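Adhesion and penetration protein autotransporter (Haemophilus influenzae, PDB 3SYJ) promotes adherence to and invasion of host cells, drives bacterial aggregation through self-association, and is probably a serine protease. Local coordinates at residues Y280-N285 against S354-G359; Q289-Q294 against E301-L306; T710-A715 against T730-F735; N726-N731 against N746-D751. One frame throughout, in Å; residues are numbered along the deposited sequence.

Contact 1: Y280-N285 against S354-G359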
loop_
_atom_site.group_PDB
_atom_site.type_symbol
_atom_site.label_atom_id
_atom_site.label_comp_id
_atom_site.label_asym_id
_atom_site.label_seq_id
_atom_site.Cartn_x
_atom_site.Cartn_y
_atom_site.Cartn_z
ATOM N N TYR A 280 -0.049 33.564 64.021
ATOM C CA TYR A 280 1.081 33.531 64.938
ATOM C C TYR A 280 2.096 34.587 64.536
ATOM O O TYR A 280 2.306 34.829 63.346
ATOM C CB TYR A 280 1.706 32.130 64.940
ATOM C CG TYR A 280 0.669 31.055 65.150
ATOM C CD1 TYR A 280 0.309 30.648 66.430
ATOM C CD2 TYR A 280 0.019 30.477 64.074
ATOM C CE1 TYR A 280 -0.663 29.682 66.626
ATOM C CE2 TYR A 280 -0.958 29.511 64.265
ATOM C CZ TYR A 280 -1.296 29.123 65.539
ATOM O OH TYR A 280 -2.266 28.160 65.711
ATOM N N THR A 281 2.702 35.235 65.523
ATOM C CA THR A 281 3.732 36.231 65.254
ATOM C C THR A 281 4.999 35.855 66.012
ATOM O O THR A 281 4.961 35.600 67.217
ATOM C CB THR A 281 3.292 37.654 65.656
ATOM O OG1 THR A 281 1.985 37.923 65.135
ATOM C CG2 THR A 281 4.269 38.684 65.111
ATOM N N ILE A 282 6.117 35.817 65.298
ATOM C CA ILE A 282 7.363 35.326 65.866
ATOM C C ILE A 282 8.435 36.401 65.865
ATOM O O ILE A 282 8.566 37.171 64.912
ATOM C CB ILE A 282 7.880 34.075 65.103
ATOM C CG1 ILE A 282 9.083 33.450 65.818
ATOM C CG2 ILE A 282 8.242 34.421 63.667
ATOM C CD1 ILE A 282 9.434 32.055 65.317
ATOM N N SER A 283 9.198 36.455 66.947
ATOM C CA SER A 283 10.343 37.344 67.018
ATOM C C SER A 283 11.391 36.725 67.930
ATOM O O SER A 283 11.088 35.820 68.710
ATOM C CB SER A 283 9.917 38.709 67.551
ATOM O OG SER A 283 9.281 38.574 68.809
ATOM N N GLY A 284 12.623 37.207 67.839
ATOM C CA GLY A 284 13.653 36.750 68.751
ATOM C C GLY A 284 14.850 37.670 68.777
ATOM O O GLY A 284 14.867 38.694 68.098
ATOM N N ASN A 285 15.856 37.320 69.568
ATOM C CA ASN A 285 17.107 38.067 69.532
ATOM C C ASN A 285 18.343 37.194 69.691
ATOM O O ASN A 285 18.251 36.000 69.985
ATOM C CB ASN A 285 17.121 39.179 70.576
ATOM C CG ASN A 285 17.363 38.657 71.964
ATOM O OD1 ASN A 285 18.457 38.804 72.512
ATOM N ND2 ASN A 285 16.347 38.025 72.543
ATOM N N SER A 354 10.653 39.825 63.312
ATOM C CA SER A 354 12.095 40.067 63.291
ATOM C C SER A 354 12.789 38.941 62.550
ATOM O O SER A 354 12.193 37.892 62.320
ATOM C CB SER A 354 12.661 40.150 64.715
ATOM O OG SER A 354 12.767 38.855 65.297
ATOM N N ASP A 355 14.045 39.155 62.175
ATOM C CA ASP A 355 14.854 38.060 61.664
ATOM C C ASP A 355 14.829 36.920 62.666
ATOM O O ASP A 355 14.753 37.142 63.877
ATOM C CB ASP A 355 16.296 38.501 61.451
ATOM C CG ASP A 355 16.446 39.440 60.292
ATOM O OD1 ASP A 355 15.475 39.581 59.521
ATOM O OD2 ASP A 355 17.531 40.037 60.152
ATOM N N ILE A 356 14.892 35.698 62.152
ATOM C CA ILE A 356 14.917 34.517 62.998
ATOM C C ILE A 356 16.051 33.574 62.619
ATOM O O ILE A 356 16.166 33.140 61.470
ATOM C CB ILE A 356 13.588 33.752 62.940
ATOM C CG1 ILE A 356 12.470 34.600 63.548
ATOM C CG2 ILE A 356 13.716 32.413 63.669
ATOM C CD1 ILE A 356 12.575 34.752 65.051
ATOM N N ASN A 357 16.891 33.258 63.583
ATOM C CA ASN A 357 17.881 32.215 63.501
ATOM C C ASN A 357 17.603 31.155 64.546
ATOM O O ASN A 357 17.910 31.290 65.696
ATOM C CB ASN A 357 19.287 32.778 63.650
ATOM C CG ASN A 357 20.370 31.760 63.403
ATOM O OD1 ASN A 357 20.136 30.597 63.239
ATOM N ND2 ASN A 357 21.555 32.231 63.349
ATOM N N GLN A 358 16.978 30.105 64.072
ATOM C CA GLN A 358 16.575 28.980 64.853
ATOM C C GLN A 358 17.727 28.022 65.232
ATOM O O GLN A 358 17.566 27.138 66.010
ATOM C CB GLN A 358 15.476 28.271 64.086
ATOM C CG GLN A 358 14.228 28.007 64.859
ATOM C CD GLN A 358 13.115 27.407 64.047
ATOM O OE1 GLN A 358 12.963 27.684 62.898
ATOM N NE2 GLN A 358 12.352 26.605 64.661
ATOM N N GLY A 359 18.888 28.240 64.666
ATOM C CA GLY A 359 19.989 27.350 64.858
ATOM C C GLY A 359 19.714 25.972 64.329
ATOM O O GLY A 359 19.500 25.813 63.165
#

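Contact 2: Q289-Q294 against E301-L306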
loop_
_atom_site.group_PDB
_atom_site.type_symbol
_atom_site.label_atom_id
_atom_site.label_comp_id
_atom_site.label_asym_id
_atom_site.label_seq_id
_atom_site.Cartn_x
_atom_site.Cartn_y
_atom_site.Cartn_z
ATOM N N GLN A 289 16.886 34.083 72.733
ATOM C CA GLN A 289 15.538 34.202 73.277
ATOM C C GLN A 289 14.522 34.643 72.236
ATOM O O GLN A 289 14.765 35.567 71.457
ATOM C CB GLN A 289 15.509 35.106 74.504
ATOM C CG GLN A 289 15.378 34.313 75.787
ATOM C CD GLN A 289 15.955 35.031 76.982
ATOM O OE1 GLN A 289 16.718 35.990 76.839
ATOM N NE2 GLN A 289 15.599 34.566 78.178
ATOM N N GLY A 290 13.388 33.957 72.218
ATOM C CA GLY A 290 12.378 34.209 71.213
ATOM C C GLY A 290 10.975 34.126 71.769
ATOM O O GLY A 290 10.759 33.668 72.896
ATOM N N SER A 291 10.015 34.569 70.965
ATOM C CA SER A 291 8.623 34.573 71.389
ATOM C C SER A 291 7.670 34.373 70.220
ATOM O O SER A 291 7.908 34.865 69.116
ATOM C CB SER A 291 8.302 35.882 72.108
ATOM O OG SER A 291 7.247 35.692 73.023
ATOM N N ILE A 292 6.593 33.642 70.473
ATOM C CA ILE A 292 5.539 33.456 69.492
ATOM C C ILE A 292 4.236 33.973 70.082
ATOM O O ILE A 292 3.761 33.473 71.097
ATOM C CB ILE A 292 5.349 31.971 69.118
ATOM C CG1 ILE A 292 6.528 31.457 68.290
ATOM C CG2 ILE A 292 4.056 31.775 68.348
ATOM C CD1 ILE A 292 6.448 29.969 67.980
ATOM N N THR A 293 3.656 34.974 69.439
ATOM C CA THR A 293 2.378 35.511 69.880
ATOM C C THR A 293 1.225 34.899 69.089
ATOM O O THR A 293 1.205 34.942 67.862
ATOM C CB THR A 293 2.343 37.044 69.767
ATOM O OG1 THR A 293 2.992 37.619 70.911
ATOM C CG2 THR A 293 0.913 37.537 69.699
ATOM N N GLN A 294 0.272 34.295 69.761
ATOM C CA GLN A 294 -0.933 33.741 69.168
ATOM C C GLN A 294 -2.102 34.690 69.295
ATOM O O GLN A 294 -2.499 35.041 70.370
ATOM C CB GLN A 294 -1.277 32.449 69.884
ATOM C CG GLN A 294 -2.151 31.473 69.161
ATOM C CD GLN A 294 -2.386 30.240 69.979
ATOM O OE1 GLN A 294 -1.606 29.943 70.848
ATOM N NE2 GLN A 294 -3.455 29.521 69.711
ATOM N N GLU A 301 1.013 34.549 74.616
ATOM C CA GLU A 301 2.436 34.493 74.289
ATOM C C GLU A 301 3.144 33.199 74.719
ATOM O O GLU A 301 2.940 32.698 75.826
ATOM C CB GLU A 301 3.164 35.720 74.849
ATOM C CG GLU A 301 4.685 35.620 74.801
ATOM C CD GLU A 301 5.361 36.983 74.881
ATOM O OE1 GLU A 301 4.717 37.979 74.472
ATOM O OE2 GLU A 301 6.528 37.061 75.343
ATOM N N ILE A 302 3.984 32.675 73.828
ATOM C CA ILE A 302 4.753 31.458 74.088
ATOM C C ILE A 302 6.246 31.731 73.927
ATOM O O ILE A 302 6.673 32.203 72.878
ATOM C CB ILE A 302 4.376 30.330 73.105
ATOM C CG1 ILE A 302 2.882 29.996 73.195
ATOM C CG2 ILE A 302 5.214 29.094 73.369
ATOM C CD1 ILE A 302 1.996 30.794 72.240
ATOM N N LYS A 303 7.040 31.437 74.955
ATOM C CA LYS A 303 8.486 31.653 74.875
ATOM C C LYS A 303 9.128 30.520 74.081
ATOM O O LYS A 303 8.775 29.361 74.267
ATOM C CB LYS A 303 9.108 31.703 76.275
ATOM C CG LYS A 303 8.831 32.974 77.075
ATOM C CD LYS A 303 9.310 34.243 76.352
ATOM C CE LYS A 303 10.815 34.228 76.026
ATOM N NZ LYS A 303 11.716 34.485 77.201
ATOM N N ILE A 304 10.072 30.845 73.204
ATOM C CA ILE A 304 10.810 29.816 72.475
ATOM C C ILE A 304 12.322 30.066 72.537
ATOM O O ILE A 304 12.758 31.182 72.817
ATOM C CB ILE A 304 10.364 29.732 71.009
ATOM C CG1 ILE A 304 10.716 31.022 70.271
ATOM C CG2 ILE A 304 8.878 29.452 70.929
ATOM C CD1 ILE A 304 10.338 31.029 68.803
ATOM N N THR A 305 13.116 29.027 72.281
ATOM C CA THR A 305 14.575 29.169 72.289
ATOM C C THR A 305 15.144 29.082 70.883
ATOM O O THR A 305 14.683 28.283 70.069
ATOM C CB THR A 305 15.256 28.114 73.180
ATOM O OG1 THR A 305 14.966 26.801 72.681
ATOM C CG2 THR A 305 14.755 28.229 74.607
ATOM N N LEU A 306 16.144 29.915 70.604
ATOM C CA LEU A 306 16.731 30.003 69.271
ATOM C C LEU A 306 18.246 29.874 69.336
ATOM O O LEU A 306 18.811 29.584 70.392
ATOM C CB LEU A 306 16.368 31.338 68.612
ATOM C CG LEU A 306 14.893 31.734 68.551
ATOM C CD1 LEU A 306 14.758 33.221 68.272
ATOM C CD2 LEU A 306 14.156 30.932 67.498
#

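Contact 3: T710-A715 against T730-F735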
loop_
_atom_site.group_PDB
_atom_site.type_symbol
_atom_site.label_atom_id
_atom_site.label_comp_id
_atom_site.label_asym_id
_atom_site.label_seq_id
_atom_site.Cartn_x
_atom_site.Cartn_y
_atom_site.Cartn_z
ATOM N N THR A 710 17.580 15.517 3.382
ATOM C CA THR A 710 17.467 16.576 2.388
ATOM C C THR A 710 18.826 17.234 2.188
ATOM O O THR A 710 19.792 16.893 2.871
ATOM C CB THR A 710 16.405 17.630 2.777
ATOM O OG1 THR A 710 16.809 18.314 3.972
ATOM C CG2 THR A 710 15.052 16.963 3.013
ATOM N N ASP A 711 18.900 18.158 1.235
ATOM C CA ASP A 711 20.131 18.888 0.959
ATOM C C ASP A 711 21.313 17.946 0.790
ATOM O O ASP A 711 21.274 17.056 -0.051
ATOM C CB ASP A 711 20.389 19.904 2.066
ATOM C CG ASP A 711 19.141 20.681 2.432
ATOM O OD1 ASP A 711 18.511 21.255 1.518
ATOM O OD2 ASP A 711 18.781 20.708 3.628
ATOM N N ASN A 712 22.359 18.137 1.587
ATOM C CA ASN A 712 23.541 17.285 1.512
ATOM C C ASN A 712 23.625 16.290 2.656
ATOM O O ASN A 712 24.681 15.726 2.918
ATOM C CB ASN A 712 24.814 18.128 1.507
ATOM C CG ASN A 712 25.019 18.876 0.212
ATOM O OD1 ASN A 712 24.208 18.786 -0.707
ATOM N ND2 ASN A 712 26.113 19.627 0.132
ATOM N N ALA A 713 22.510 16.075 3.337
ATOM C CA ALA A 713 22.503 15.227 4.523
ATOM C C ALA A 713 22.923 13.783 4.246
ATOM O O ALA A 713 22.699 13.246 3.162
ATOM C CB ALA A 713 21.141 15.275 5.198
ATOM N N THR A 714 23.540 13.164 5.243
ATOM C CA THR A 714 23.959 11.775 5.147
ATOM C C THR A 714 23.421 10.991 6.332
ATOM O O THR A 714 23.359 11.508 7.443
ATOM C CB THR A 714 25.488 11.669 5.133
ATOM O OG1 THR A 714 25.994 12.285 3.941
ATOM C CG2 THR A 714 25.925 10.215 5.165
ATOM N N ALA A 715 23.019 9.748 6.091
ATOM C CA ALA A 715 22.635 8.853 7.178
ATOM C C ALA A 715 23.228 7.462 6.984
ATOM O O ALA A 715 23.353 6.972 5.861
ATOM C CB ALA A 715 21.132 8.782 7.322
ATOM N N THR A 730 16.263 13.389 -0.915
ATOM C CA THR A 730 16.090 14.414 -1.929
ATOM C C THR A 730 17.404 15.157 -2.094
ATOM O O THR A 730 18.356 14.910 -1.352
ATOM C CB THR A 730 14.998 15.417 -1.525
ATOM O OG1 THR A 730 15.349 16.019 -0.274
ATOM C CG2 THR A 730 13.657 14.723 -1.384
ATOM N N ASN A 731 17.457 16.062 -3.065
ATOM C CA ASN A 731 18.641 16.881 -3.264
ATOM C C ASN A 731 19.870 16.016 -3.509
ATOM O O ASN A 731 19.858 15.173 -4.400
ATOM C CB ASN A 731 18.841 17.807 -2.066
ATOM C CG ASN A 731 17.673 18.756 -1.869
ATOM O OD1 ASN A 731 17.287 19.470 -2.793
ATOM N ND2 ASN A 731 17.100 18.765 -0.670
ATOM N N HIS A 732 20.926 16.216 -2.726
ATOM C CA HIS A 732 22.140 15.420 -2.882
ATOM C C HIS A 732 22.432 14.574 -1.644
ATOM O O HIS A 732 23.592 14.286 -1.343
ATOM C CB HIS A 732 23.348 16.312 -3.183
ATOM C CG HIS A 732 23.235 17.074 -4.465
ATOM N ND1 HIS A 732 22.411 18.172 -4.608
ATOM C CD2 HIS A 732 23.854 16.910 -5.658
ATOM C CE1 HIS A 732 22.521 18.646 -5.837
ATOM N NE2 HIS A 732 23.390 17.898 -6.495
ATOM N N SER A 733 21.380 14.173 -0.935
ATOM C CA SER A 733 21.522 13.373 0.280
ATOM C C SER A 733 22.014 11.951 -0.007
ATOM O O SER A 733 21.825 11.432 -1.108
ATOM C CB SER A 733 20.191 13.318 1.015
ATOM O OG SER A 733 19.189 12.778 0.177
ATOM N N GLN A 734 22.640 11.324 0.986
ATOM C CA GLN A 734 23.173 9.966 0.833
ATOM C C GLN A 734 22.800 9.066 2.007
ATOM O O GLN A 734 22.933 9.456 3.166
ATOM C CB GLN A 734 24.693 9.994 0.700
ATOM C CG GLN A 734 25.210 10.882 -0.414
ATOM C CD GLN A 734 26.653 10.573 -0.773
ATOM O OE1 GLN A 734 27.161 9.487 -0.480
ATOM N NE2 GLN A 734 27.320 11.527 -1.414
ATOM N N PHE A 735 22.342 7.857 1.708
ATOM C CA PHE A 735 22.000 6.896 2.751
ATOM C C PHE A 735 22.717 5.572 2.550
ATOM O O PHE A 735 22.718 5.028 1.449
ATOM C CB PHE A 735 20.494 6.655 2.799
ATOM C CG PHE A 735 20.091 5.550 3.736
ATOM C CD1 PHE A 735 20.145 5.732 5.111
ATOM C CD2 PHE A 735 19.649 4.331 3.246
ATOM C CE1 PHE A 735 19.769 4.718 5.979
ATOM C CE2 PHE A 735 19.270 3.314 4.108
ATOM C CZ PHE A 735 19.331 3.506 5.476
HETATM O O HOH W 1 21.956 19.885 -2.072
#

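Contact 4: N726-N731 against N746-D751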
loop_
_atom_site.group_PDB
_atom_site.type_symbol
_atom_site.label_atom_id
_atom_site.label_comp_id
_atom_site.label_asym_id
_atom_site.label_seq_id
_atom_site.Cartn_x
_atom_site.Cartn_y
_atom_site.Cartn_z
ATOM N N ASN A 726 10.818 3.697 6.835
ATOM C CA ASN A 726 11.246 4.042 5.478
ATOM C C ASN A 726 12.336 5.110 5.470
ATOM O O ASN A 726 12.507 5.847 6.439
ATOM C CB ASN A 726 10.063 4.542 4.641
ATOM C CG ASN A 726 8.853 3.629 4.719
ATOM O OD1 ASN A 726 8.963 2.409 4.597
ATOM N ND2 ASN A 726 7.682 4.225 4.916
ATOM N N VAL A 727 13.066 5.192 4.364
ATOM C CA VAL A 727 14.010 6.275 4.150
ATOM C C VAL A 727 13.604 7.035 2.891
ATOM O O VAL A 727 13.250 6.430 1.876
ATOM C CB VAL A 727 15.450 5.760 3.980
ATOM C CG1 VAL A 727 16.407 6.919 3.744
ATOM C CG2 VAL A 727 15.877 4.940 5.189
ATOM N N THR A 728 13.653 8.361 2.968
ATOM C CA THR A 728 13.337 9.220 1.834
ATOM C C THR A 728 14.455 10.235 1.605
ATOM O O THR A 728 14.913 10.891 2.538
ATOM C CB THR A 728 12.021 9.952 2.066
ATOM O OG1 THR A 728 10.983 8.987 2.272
ATOM C CG2 THR A 728 11.672 10.820 0.869
ATOM N N LEU A 729 14.900 10.363 0.365
ATOM C CA LEU A 729 16.046 11.208 0.077
ATOM C C LEU A 729 15.742 12.175 -1.044
ATOM O O LEU A 729 15.057 11.832 -2.003
ATOM C CB LEU A 729 17.264 10.363 -0.292
ATOM C CG LEU A 729 17.726 9.351 0.749
ATOM C CD1 LEU A 729 16.921 8.081 0.601
ATOM C CD2 LEU A 729 19.204 9.072 0.580
ATOM N N THR A 730 16.263 13.389 -0.915
ATOM C CA THR A 730 16.090 14.414 -1.929
ATOM C C THR A 730 17.404 15.157 -2.094
ATOM O O THR A 730 18.356 14.910 -1.352
ATOM C CB THR A 730 14.998 15.417 -1.525
ATOM O OG1 THR A 730 15.349 16.019 -0.274
ATOM C CG2 THR A 730 13.657 14.723 -1.384
ATOM N N ASN A 731 17.457 16.062 -3.065
ATOM C CA ASN A 731 18.641 16.881 -3.264
ATOM C C ASN A 731 19.870 16.016 -3.509
ATOM O O ASN A 731 19.858 15.173 -4.400
ATOM C CB ASN A 731 18.841 17.807 -2.066
ATOM C CG ASN A 731 17.673 18.756 -1.869
ATOM O OD1 ASN A 731 17.287 19.470 -2.793
ATOM N ND2 ASN A 731 17.100 18.765 -0.670
ATOM N N ASN A 746 10.951 0.781 3.089
ATOM C CA ASN A 746 11.327 1.122 1.722
ATOM C C ASN A 746 12.318 2.275 1.629
ATOM O O ASN A 746 12.478 3.050 2.572
ATOM C CB ASN A 746 10.079 1.452 0.902
ATOM C CG ASN A 746 9.038 0.359 0.974
ATOM O OD1 ASN A 746 9.354 -0.821 0.852
ATOM N ND2 ASN A 746 7.785 0.747 1.182
ATOM N N ILE A 747 12.978 2.381 0.480
ATOM C CA ILE A 747 13.838 3.517 0.181
ATOM C C ILE A 747 13.308 4.253 -1.035
ATOM O O ILE A 747 13.024 3.645 -2.063
ATOM C CB ILE A 747 15.277 3.078 -0.105
ATOM C CG1 ILE A 747 15.863 2.358 1.109
ATOM C CG2 ILE A 747 16.123 4.278 -0.493
ATOM C CD1 ILE A 747 17.251 1.810 0.875
ATOM N N ARG A 748 13.177 5.568 -0.916
ATOM C CA ARG A 748 12.617 6.382 -1.986
ATOM C C ARG A 748 13.577 7.518 -2.322
ATOM O O ARG A 748 13.760 8.429 -1.522
ATOM C CB ARG A 748 11.263 6.941 -1.547
ATOM C CG ARG A 748 10.669 8.005 -2.460
ATOM C CD ARG A 748 9.781 7.404 -3.539
ATOM N NE ARG A 748 9.123 8.446 -4.321
ATOM C CZ ARG A 748 9.698 9.108 -5.324
ATOM N NH1 ARG A 748 10.952 8.831 -5.676
ATOM N NH2 ARG A 748 9.018 10.050 -5.975
ATOM N N LEU A 749 14.194 7.464 -3.498
ATOM C CA LEU A 749 15.189 8.464 -3.872
ATOM C C LEU A 749 14.727 9.383 -4.992
ATOM O O LEU A 749 14.228 8.920 -6.015
ATOM C CB LEU A 749 16.498 7.794 -4.282
ATOM C CG LEU A 749 17.137 6.837 -3.283
ATOM C CD1 LEU A 749 16.641 5.417 -3.526
ATOM C CD2 LEU A 749 18.646 6.908 -3.415
ATOM N N SER A 750 14.912 10.686 -4.792
ATOM C CA SER A 750 14.599 11.695 -5.801
ATOM C C SER A 750 15.812 12.571 -6.090
ATOM O O SER A 750 16.841 12.450 -5.431
ATOM C CB SER A 750 13.447 12.577 -5.325
ATOM O OG SER A 750 12.298 11.797 -5.054
ATOM N N ASP A 751 15.682 13.455 -7.074
ATOM C CA ASP A 751 16.727 14.426 -7.391
ATOM C C ASP A 751 18.086 13.781 -7.661
ATOM O O ASP A 751 18.227 12.967 -8.569
ATOM C CB ASP A 751 16.851 15.466 -6.272
ATOM C CG ASP A 751 15.542 16.204 -6.005
ATOM O OD1 ASP A 751 14.826 16.536 -6.979
ATOM O OD2 ASP A 751 15.230 16.452 -4.817
HETATM O O HOH W 2 12.278 11.219 -2.301
#

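Contact 1: Y280-N285 against S354-G359
Ser354 and Ile356 reach strand 280-285 through different first torsions. In Ser354 a chi1 of 76° tucks OG between its own backbone N and carbonyl carbon, turning the hydroxyl toward the main chain of the strand. In Ile356 CG1 lies beside its own backbone N (chi1 -66°), and a further bend at chi2 carries CD1 forward to meet the same main chain. The hydroxyl is held from two directions: it accepts the N-H of Gly284 (Gly284 N to Ser354 OG 3.0 Å, N-H...O angle 158°) and donates to a carbonyl of its own segment, Ser354 OG to Asp355 O 3.0 Å, coming from above the carbonyl plane. This pair of bonds fixes the rotation of the group. Strand 279-285 pairs in parallel with strand 348-352, so in the beta-helix fold Ser354 continues the contact between these strands beyond the end of the second one, where the chain turns. Next to the hydroxyl, Ile356 CD1 sits 3.7 Å from Ser283 C and 3.8 Å from Ile282 CG1. The two isoleucine side chains meet at a slant, and Ile304 and Leu306 of strand 301-308 add further apolar cover. At the solvent side of the turn, Asp355 OD1 takes the N-H of Thr378.

Contact 2: Q289-Q294 against E301-L306
Strands 289-294 and 301-306 run antiparallel, with 146° between their directions and an axis approach of 4.4 Å, as the two arms of a beta hairpin. Gly290 with Ile304 and Ile292 with Ile302 are the hydrogen-bonded pairs; Gln289 with Thr305, Ser291 with Lys303 and Thr293 with Glu301 are the non-hydrogen-bonded ones. The two hydrogen-bonded pairs differ in geometry. Ile292 N lies in the carbonyl plane of Ile302 at 2.8 Å from its O, whereas Ile304 N meets Gly290 O at 2.9 Å from 60° out of that carbonyl's plane, consistent with a local distortion of the ladder at Gly290. The glycine is covered on the side that carries Ile292. With chi1 at 65°, Ile304 points CG1 over the glycine, within 3.5 Å of Gly290 C, and Leu306 CD1 lies 3.9 Å from Gly290 CA. Beside them the Ile292 and Ile304 side chains cross at about a right angle, with Ile292 CD1 3.9 Å from Ile304 CG2. The face of Ser291 is polar. Glu301, extended, brings OE2 within 2.8 Å of Ser291 OG, and Lys303, bent at chi2, chi3 and chi4, folds across toward Gln289, so that its CE stands 3.2 Å from Gly290 O. Strand 289-294 is in turn bonded antiparallel to strand 279-285, through Ser283 and Thr281. Ile292 also packs on Leu340 and Phe342 of strand 340-343, and Thr305 at the far end bonds to Glu338.

Contact 3: T710-A715 against T730-F735
Thr710 and Thr730 lie side by side and point the same way, with Thr710 CG2 3.4 Å from Thr730 OG1. The next two pairs repeat the pattern. The carboxylate of Asp711 and the amide of Asn731 lie alongside each other, pointing the same way, with their planes only 12° apart, and Asp711 OD2 also accepts the N-H of Asn656. Asn712 and His732 also run alongside each other, but here the amide and the imidazole stand 78° apart, and a water spans them, 2.9 Å from Asn712 OD1, to which it donates, and 3.1 Å from His732 ND1. The repetition matches the backbone: Thr710 to Ala713 and Thr730 to Ser733 are both type II' turns, one laid on the other in successive coils of the beta-helix, 20 residues apart. The turns are joined by His732 N to Asp711 O at 2.8 Å. The parallel strands that leave them take over with Gln734 N to Ala713 O at 2.9 Å and Ala715 N to Gln734 O at 2.9 Å, each donor nearly in line with its carbonyl. In the turn Thr730 to Ser733, a chi1 of 58° turns Ser733 OG back over its own turn to donate to Thr730 O, which also receives the N-H of Ser733; two donors thus grip one carbonyl. Past the turn, Thr714 and Gln734 again point the same way on the polar face, while on the buried face Ala715 CB lies at the edge of the Phe735 ring, in its plane and 3.9 Å from CD1. Leu709 covers both of these apolar groups.

Contact 4: N726-N731 against N746-D751
The Asp751 carboxylate lies alongside the Asn731 amide, the two pointing the same way with their planes 24° apart. Asp751 OD2 spends its anti lone pair on the backbone N-H of Asn731, in an almost straight bond of 2.9 Å (N-H...O 178°). At the other end of the contact the Asn726 amide turns its oxygen to the next coil: with CG beside its own backbone N (chi1 -49°), OD1 accepts from Asn746 N at 3.0 Å, again nearly straight. A further flat group, the Arg748 guanidinium, has a water above one face, 4.3 Å from its plane and displaced toward the rim. That water donates to Leu729 O (2.9 Å) and hydrogen-bonds Ser750 OG (2.8 Å). Between the ends run strands 727-729 and 747-749, almost parallel, joined by backbone bonds such as Val727 N to Asn746 O and Leu729 N to Arg748 O. On the buried face Leu729 CD1 meets Ile747 CG2 at 4.0 Å and Leu749 CG at 4.1 Å, in the solenoid interior next to Phe735 and Ala755. Asn746 OD1 and the N-H of Asp751 bond onward to Asn765 N and Asp770 OD2. Side-chain oxygens therefore continue the ladder past both strand ends, each taking a backbone N-H from the adjoining coil, which would hold the coils in step; such donors may also partly offset the carboxylate's charge.

Overall arrangement
From the N terminus, past the protease-like region, the chain reaches strand 279-285, where contact 1 begins. Contact 1 closes a long loop from there to 354-359, and within that loop contact 2 closes the short hairpin of 289-294 and 301-306. The two contacts touch through strands 279-285 and 289-294, which are neighbours, tying the hairpin to the first coils of the beta-helix. Far along the solenoid, with centres about 68 Å apart for contacts 1 and 3 and on the opposite side of the chain's centre, contacts 3 and 4 overlap along the chain. Contact 4 opens before contact 3 has closed, and both use Thr730 and Asn731. Together they link three successive coils, meeting at Phe735 and Leu729.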